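Local coordinates for protein beta-L-arabinobiosidase (Bacteroides thetaiotaomicron, PDB 5MQR) that is a glycoside hydrolase of plant pectin breakdown, probably cleaving L-arabinofuranosyl linkages, with a tentatively assigned sialidase activity, at residues 278-283 and 306-311; 258-263 and 294-299. One frame throughout, in Å; residues are numbered along the deposited sequence.

Contact 1. Residues 278-283 and 306-311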
loop_
_atom_site.group_PDB
_atom_site.type_symbol
_atom_site.label_atom_id
_atom_site.label_comp_id
_atom_site.label_asym_id
_atom_site.label_seq_id
_atom_site.Cartn_x
_atom_site.Cartn_y
_atom_site.Cartn_z
ATOM N N LEU A 278 -14.382 22.262 -10.376
ATOM C CA LEU A 278 -13.695 23.001 -9.325
ATOM C C LEU A 278 -13.326 24.385 -9.872
ATOM O O LEU A 278 -13.030 24.556 -11.068
ATOM C CB LEU A 278 -12.426 22.285 -8.850
ATOM C CG LEU A 278 -12.668 21.005 -8.050
ATOM C CD1 LEU A 278 -11.440 20.103 -8.002
ATOM C CD2 LEU A 278 -13.142 21.307 -6.636
ATOM N N TRP A 279 -13.366 25.355 -8.971
ATOM C CA TRP A 279 -12.940 26.695 -9.236
ATOM C C TRP A 279 -12.113 27.151 -8.035
ATOM O O TRP A 279 -11.997 26.429 -7.040
ATOM C CB TRP A 279 -14.166 27.582 -9.354
ATOM C CG TRP A 279 -15.096 27.384 -10.536
ATOM C CD1 TRP A 279 -14.990 27.970 -11.787
ATOM C CD2 TRP A 279 -16.337 26.669 -10.541
ATOM N NE1 TRP A 279 -16.062 27.618 -12.564
ATOM C CE2 TRP A 279 -16.909 26.831 -11.827
ATOM C CE3 TRP A 279 -17.008 25.886 -9.595
ATOM C CZ2 TRP A 279 -18.131 26.240 -12.187
ATOM C CZ3 TRP A 279 -18.229 25.293 -9.945
ATOM C CH2 TRP A 279 -18.775 25.478 -11.236
ATOM N N LYS A 280 -11.567 28.355 -8.108
ATOM C CA LYS A 280 -10.931 28.990 -6.944
ATOM C C LYS A 280 -11.810 28.980 -5.680
ATOM O O LYS A 280 -13.061 29.081 -5.763
ATOM C CB LYS A 280 -10.584 30.438 -7.257
ATOM C CG LYS A 280 -9.359 30.615 -8.127
ATOM C CD LYS A 280 -8.856 32.048 -8.036
ATOM C CE LYS A 280 -7.642 32.247 -8.921
ATOM N NZ LYS A 280 -7.002 33.541 -8.568
ATOM N N HIS A 281 -11.146 28.865 -4.525
ATOM C CA HIS A 281 -11.800 28.678 -3.201
ATOM C C HIS A 281 -12.451 27.309 -3.075
ATOM O O HIS A 281 -13.261 27.066 -2.185
ATOM C CB HIS A 281 -12.811 29.795 -2.882
ATOM C CG HIS A 281 -12.225 31.168 -2.963
ATOM N ND1 HIS A 281 -11.431 31.697 -1.963
ATOM C CD2 HIS A 281 -12.300 32.116 -3.928
ATOM C CE1 HIS A 281 -11.044 32.912 -2.308
ATOM N NE2 HIS A 281 -11.560 33.190 -3.494
ATOM N N ALA A 282 -12.056 26.406 -3.965
ATOM C CA ALA A 282 -12.680 25.120 -4.112
ATOM C C ALA A 282 -14.218 25.177 -4.191
ATOM O O ALA A 282 -14.892 24.276 -3.710
ATOM C CB ALA A 282 -12.187 24.199 -3.003
ATOM N N LEU A 283 -14.775 26.215 -4.824
ATOM C CA LEU A 283 -16.171 26.129 -5.258
ATOM C C LEU A 283 -16.295 24.900 -6.174
ATOM O O LEU A 283 -15.351 24.515 -6.896
ATOM C CB LEU A 283 -16.670 27.384 -5.980
ATOM C CG LEU A 283 -16.696 28.714 -5.199
ATOM C CD1 LEU A 283 -17.176 29.854 -6.074
ATOM C CD2 LEU A 283 -17.554 28.672 -3.952
ATOM N N ASN A 306 -8.605 25.888 1.263
ATOM C CA ASN A 306 -8.162 26.400 -0.006
ATOM C C ASN A 306 -8.641 27.823 -0.077
ATOM O O ASN A 306 -9.648 28.207 0.533
ATOM C CB ASN A 306 -8.729 25.577 -1.183
ATOM C CG ASN A 306 -8.063 25.900 -2.522
ATOM O OD1 ASN A 306 -8.745 26.187 -3.507
ATOM N ND2 ASN A 306 -6.732 25.878 -2.559
ATOM N N SER A 307 -7.906 28.615 -0.833
ATOM C CA SER A 307 -8.196 30.029 -0.927
ATOM C C SER A 307 -8.119 30.424 -2.400
ATOM O O SER A 307 -8.851 29.872 -3.212
ATOM C CB SER A 307 -7.234 30.789 -0.000
ATOM O OG SER A 307 -7.378 32.180 -0.132
ATOM N N ASN A 308 -7.170 31.287 -2.744
ATOM C CA ASN A 308 -7.198 32.062 -3.947
ATOM C C ASN A 308 -6.232 31.600 -5.028
ATOM O O ASN A 308 -6.190 32.188 -6.093
ATOM C CB ASN A 308 -6.825 33.498 -3.571
ATOM C CG ASN A 308 -7.692 34.491 -4.272
ATOM O OD1 ASN A 308 -8.914 34.388 -4.198
ATOM N ND2 ASN A 308 -7.085 35.443 -4.984
ATOM N N ALA A 309 -5.440 30.574 -4.757
ATOM C CA ALA A 309 -4.317 30.235 -5.622
ATOM C C ALA A 309 -4.565 29.016 -6.549
ATOM O O ALA A 309 -3.595 28.373 -6.981
ATOM C CB ALA A 309 -3.083 30.026 -4.759
ATOM N N LYS A 310 -5.844 28.760 -6.865
ATOM C CA LYS A 310 -6.345 27.601 -7.654
ATOM C C LYS A 310 -6.262 26.219 -6.969
ATOM O O LYS A 310 -5.378 25.939 -6.156
ATOM C CB LYS A 310 -5.664 27.444 -9.019
ATOM C CG LYS A 310 -5.749 28.608 -9.973
ATOM C CD LYS A 310 -5.089 28.235 -11.299
ATOM C CE LYS A 310 -5.170 29.386 -12.303
ATOM N NZ LYS A 310 -4.578 29.063 -13.631
ATOM N N ILE A 311 -7.189 25.355 -7.365
ATOM C CA ILE A 311 -7.160 23.943 -7.022
ATOM C C ILE A 311 -7.317 23.158 -8.337
ATOM O O ILE A 311 -8.111 23.527 -9.217
ATOM C CB ILE A 311 -8.246 23.596 -5.987
ATOM C CG1 ILE A 311 -8.336 22.070 -5.776
ATOM C CG2 ILE A 311 -9.603 24.155 -6.395
ATOM C CD1 ILE A 311 -9.032 21.659 -4.477
HETATM O O HOH W 1 -10.840 30.933 1.218
HETATM O O HOH W 2 -12.614 26.922 0.648
#
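L278, at the end of the second strand of a beta-propeller blade, rests its CB 4.2 Å from I311 CG2, where the next blade begins. The turn that follows packs on the loop joining the blades. The indole of W279 meets the ring of F265, while W279 O lies 3.4 Å from I311 CG2. K280 sets CG opposite its carbonyl carbon (chi1 -77°), and the extended chain carries CD and CE past N308 O to NZ, which bonds to that oxygen at 2.9 Å, almost in line with C=O (162°). NZ also bonds to OH of the phosphotyrosine at position 371. A methionine in its place would probably keep much of the aliphatic packing but leave both oxygens without this donor. H281 N makes a weak, bent bond (2.8 Å, 128°) to S307 O, and that oxygen sits over one face of the imidazole. Water 1, at the ring's edge, links ND1 weakly to N306 O. A282 is small enough to admit N306, whose OD1 comes 4.0 Å from A282 CB while its ND2 bonds to N326 O. Finally L283 O accepts W279 N at 3.0 Å, drawing the turn shut.

Contact 2. Residues 258-263 and 294-299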
loop_
_atom_site.group_PDB
_atom_site.type_symbol
_atom_site.label_atom_id
_atom_site.label_comp_id
_atom_site.label_asym_id
_atom_site.label_seq_id
_atom_site.Cartn_x
_atom_site.Cartn_y
_atom_site.Cartn_z
ATOM N N LEU A 258 -22.514 28.828 -17.936
ATOM C CA LEU A 258 -22.829 29.353 -16.608
ATOM C C LEU A 258 -22.158 30.713 -16.539
ATOM O O LEU A 258 -20.943 30.798 -16.573
ATOM C CB LEU A 258 -22.280 28.428 -15.511
ATOM C CG LEU A 258 -22.583 28.802 -14.047
ATOM C CD1 LEU A 258 -24.083 28.765 -13.763
ATOM C CD2 LEU A 258 -21.837 27.892 -13.078
ATOM N N LYS A 259 -22.955 31.768 -16.437
ATOM C CA LYS A 259 -22.466 33.129 -16.630
ATOM C C LYS A 259 -21.778 33.820 -15.425
ATOM O O LYS A 259 -21.089 34.822 -15.602
ATOM C CB LYS A 259 -23.588 33.975 -17.220
ATOM C CG LYS A 259 -23.815 33.622 -18.688
ATOM C CD LYS A 259 -25.210 33.965 -19.186
ATOM C CE LYS A 259 -25.398 33.581 -20.652
ATOM N NZ LYS A 259 -25.252 32.114 -20.839
ATOM N N LYS A 260 -21.929 33.274 -14.223
ATOM C CA LYS A 260 -21.231 33.797 -13.036
ATOM C C LYS A 260 -19.722 33.587 -13.144
ATOM O O LYS A 260 -19.246 32.559 -13.634
ATOM C CB LYS A 260 -21.762 33.153 -11.743
ATOM C CG LYS A 260 -23.120 33.683 -11.320
ATOM C CD LYS A 260 -24.025 32.605 -10.716
ATOM C CE LYS A 260 -25.450 33.131 -10.497
ATOM N NZ LYS A 260 -26.437 32.038 -10.259
ATOM N N GLY A 261 -18.986 34.572 -12.641
ATOM C CA GLY A 261 -17.529 34.634 -12.756
ATOM C C GLY A 261 -16.797 33.820 -11.717
ATOM O O GLY A 261 -15.983 34.343 -10.982
ATOM N N TYR A 262 -17.101 32.531 -11.669
ATOM C CA TYR A 262 -16.349 31.589 -10.891
ATOM C C TYR A 262 -15.051 31.420 -11.658
ATOM O O TYR A 262 -15.035 31.515 -12.891
ATOM C CB TYR A 262 -17.105 30.270 -10.758
ATOM C CG TYR A 262 -18.463 30.385 -10.082
ATOM C CD1 TYR A 262 -18.619 31.083 -8.868
ATOM C CD2 TYR A 262 -19.605 29.816 -10.653
ATOM C CE1 TYR A 262 -19.859 31.195 -8.247
ATOM C CE2 TYR A 262 -20.853 29.927 -10.033
ATOM C CZ TYR A 262 -20.966 30.607 -8.830
ATOM O OH TYR A 262 -22.191 30.699 -8.234
ATOM N N LYS A 263 -13.966 31.174 -10.939
ATOM C CA LYS A 263 -12.640 31.372 -11.510
ATOM C C LYS A 263 -11.848 30.111 -11.686
ATOM O O LYS A 263 -11.875 29.255 -10.823
ATOM C CB LYS A 263 -11.845 32.312 -10.620
ATOM C CG LYS A 263 -12.658 33.529 -10.266
ATOM C CD LYS A 263 -11.839 34.784 -10.098
ATOM C CE LYS A 263 -12.786 35.975 -10.155
ATOM N NZ LYS A 263 -12.048 37.195 -9.756
ATOM N N TRP A 294 -25.239 23.165 -14.763
ATOM C CA TRP A 294 -24.492 22.883 -13.535
ATOM C C TRP A 294 -25.393 22.985 -12.329
ATOM O O TRP A 294 -26.283 23.827 -12.292
ATOM C CB TRP A 294 -23.318 23.849 -13.423
ATOM C CG TRP A 294 -22.297 23.594 -14.504
ATOM C CD1 TRP A 294 -22.217 24.214 -15.732
ATOM C CD2 TRP A 294 -21.236 22.639 -14.478
ATOM N NE1 TRP A 294 -21.169 23.698 -16.456
ATOM C CE2 TRP A 294 -20.555 22.729 -15.713
ATOM C CE3 TRP A 294 -20.795 21.705 -13.533
ATOM C CZ2 TRP A 294 -19.459 21.939 -16.022
ATOM C CZ3 TRP A 294 -19.703 20.916 -13.851
ATOM C CH2 TRP A 294 -19.040 21.053 -15.089
ATOM N N ALA A 295 -25.173 22.113 -11.359
ATOM C CA ALA A 295 -26.015 22.083 -10.173
ATOM C C ALA A 295 -25.759 23.327 -9.319
ATOM O O ALA A 295 -24.609 23.725 -9.121
ATOM C CB ALA A 295 -25.789 20.808 -9.362
ATOM N N GLU A 296 -26.859 23.946 -8.889
ATOM C CA GLU A 296 -26.905 25.034 -7.916
ATOM C C GLU A 296 -27.375 24.458 -6.552
ATOM O O GLU A 296 -27.980 23.369 -6.503
ATOM C CB GLU A 296 -27.858 26.129 -8.396
ATOM C CG GLU A 296 -27.501 26.749 -9.759
ATOM C CD GLU A 296 -26.323 27.746 -9.734
ATOM O OE1 GLU A 296 -25.711 27.936 -8.653
ATOM O OE2 GLU A 296 -25.999 28.367 -10.789
ATOM N N PRO A 297 -27.056 25.124 -5.433
ATOM C CA PRO A 297 -26.154 26.291 -5.367
ATOM C C PRO A 297 -24.674 25.852 -5.478
ATOM O O PRO A 297 -24.342 24.721 -5.111
ATOM C CB PRO A 297 -26.450 26.850 -3.969
ATOM C CG PRO A 297 -26.815 25.606 -3.150
ATOM C CD PRO A 297 -27.198 24.491 -4.102
ATOM N N VAL A 298 -23.817 26.713 -6.028
ATOM C CA VAL A 298 -22.395 26.410 -6.115
ATOM C C VAL A 298 -21.744 26.882 -4.826
ATOM O O VAL A 298 -21.667 28.083 -4.573
ATOM C CB VAL A 298 -21.704 27.090 -7.320
ATOM C CG1 VAL A 298 -20.208 26.794 -7.307
ATOM C CG2 VAL A 298 -22.321 26.633 -8.639
ATOM N N LEU A 299 -21.265 25.939 -4.029
ATOM C CA LEU A 299 -20.657 26.241 -2.760
ATOM C C LEU A 299 -19.242 25.688 -2.674
ATOM O O LEU A 299 -18.845 24.811 -3.455
ATOM C CB LEU A 299 -21.507 25.653 -1.633
ATOM C CG LEU A 299 -22.963 26.123 -1.559
ATOM C CD1 LEU A 299 -23.681 25.378 -0.441
ATOM C CD2 LEU A 299 -23.093 27.636 -1.387
#
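The ring of Y262 and the branches of V298, coming from opposite directions, meet where the loop leading into a beta-propeller blade passes the connection between that blade's third and fourth strands. W294, within this connection, closes a sequence that matches the Asp-box motif of sialidase-like propellers. From CB, which lies against the indole of W279, the tyrosine sets CG opposite its carbonyl carbon (chi1 -60°), and the ring reaches across the gap. CD1 leans on L283, at the start of the third strand. CD2 and CE2 form the edge that faces CD2 of L258, in the ring plane. CE2 touches CG2 of V298 at 3.9 Å, and CZ comes equally close, 3.9 Å, to V298 CB. The tip, OH, is 3.8 Å from V298 CB. A branched, compact valine suits this place: CG1 lies over one ring face while CG2 follows the rim, and CB of K260 occupies the opposite face, so the ring is held between the two.

L258 suits its place because CB and the two methyls meet different neighbours: its CB lies 4.2 Å from W294 CD1, L258 CD2 faces the tyrosine edge, and L258 CD1 touches E296 OE2 at 3.6 Å. The glutamate, followed by a cis peptide bond to P297, bends at chi2 (-76°), which brings OE2 against that methyl and within reach of K260. At the solvent-facing side of the contact the two charges approach from opposite directions in a long salt bridge, K260 NZ standing 3.7 Å from E296 OE2.

The centres of the two contacts are 13 Å apart, and their segments alternate along the chain: 258-263, 278-283, 294-299, 306-311. All four are loops around one four-stranded antiparallel blade (266-269, 275-278, 283-287, 299-300). Contact 2 joins its entry loop to the connection before its last strand; contact 1 joins its central turn to the loop leading to strand 311-315 of the following blade. They meet directly, with K280 N 2.9 Å from K263 O in a probable hydrogen bond. Contact 2 thus ties the blade to its own entry loop, and contact 1 fastens the same blade to the next one in the propeller.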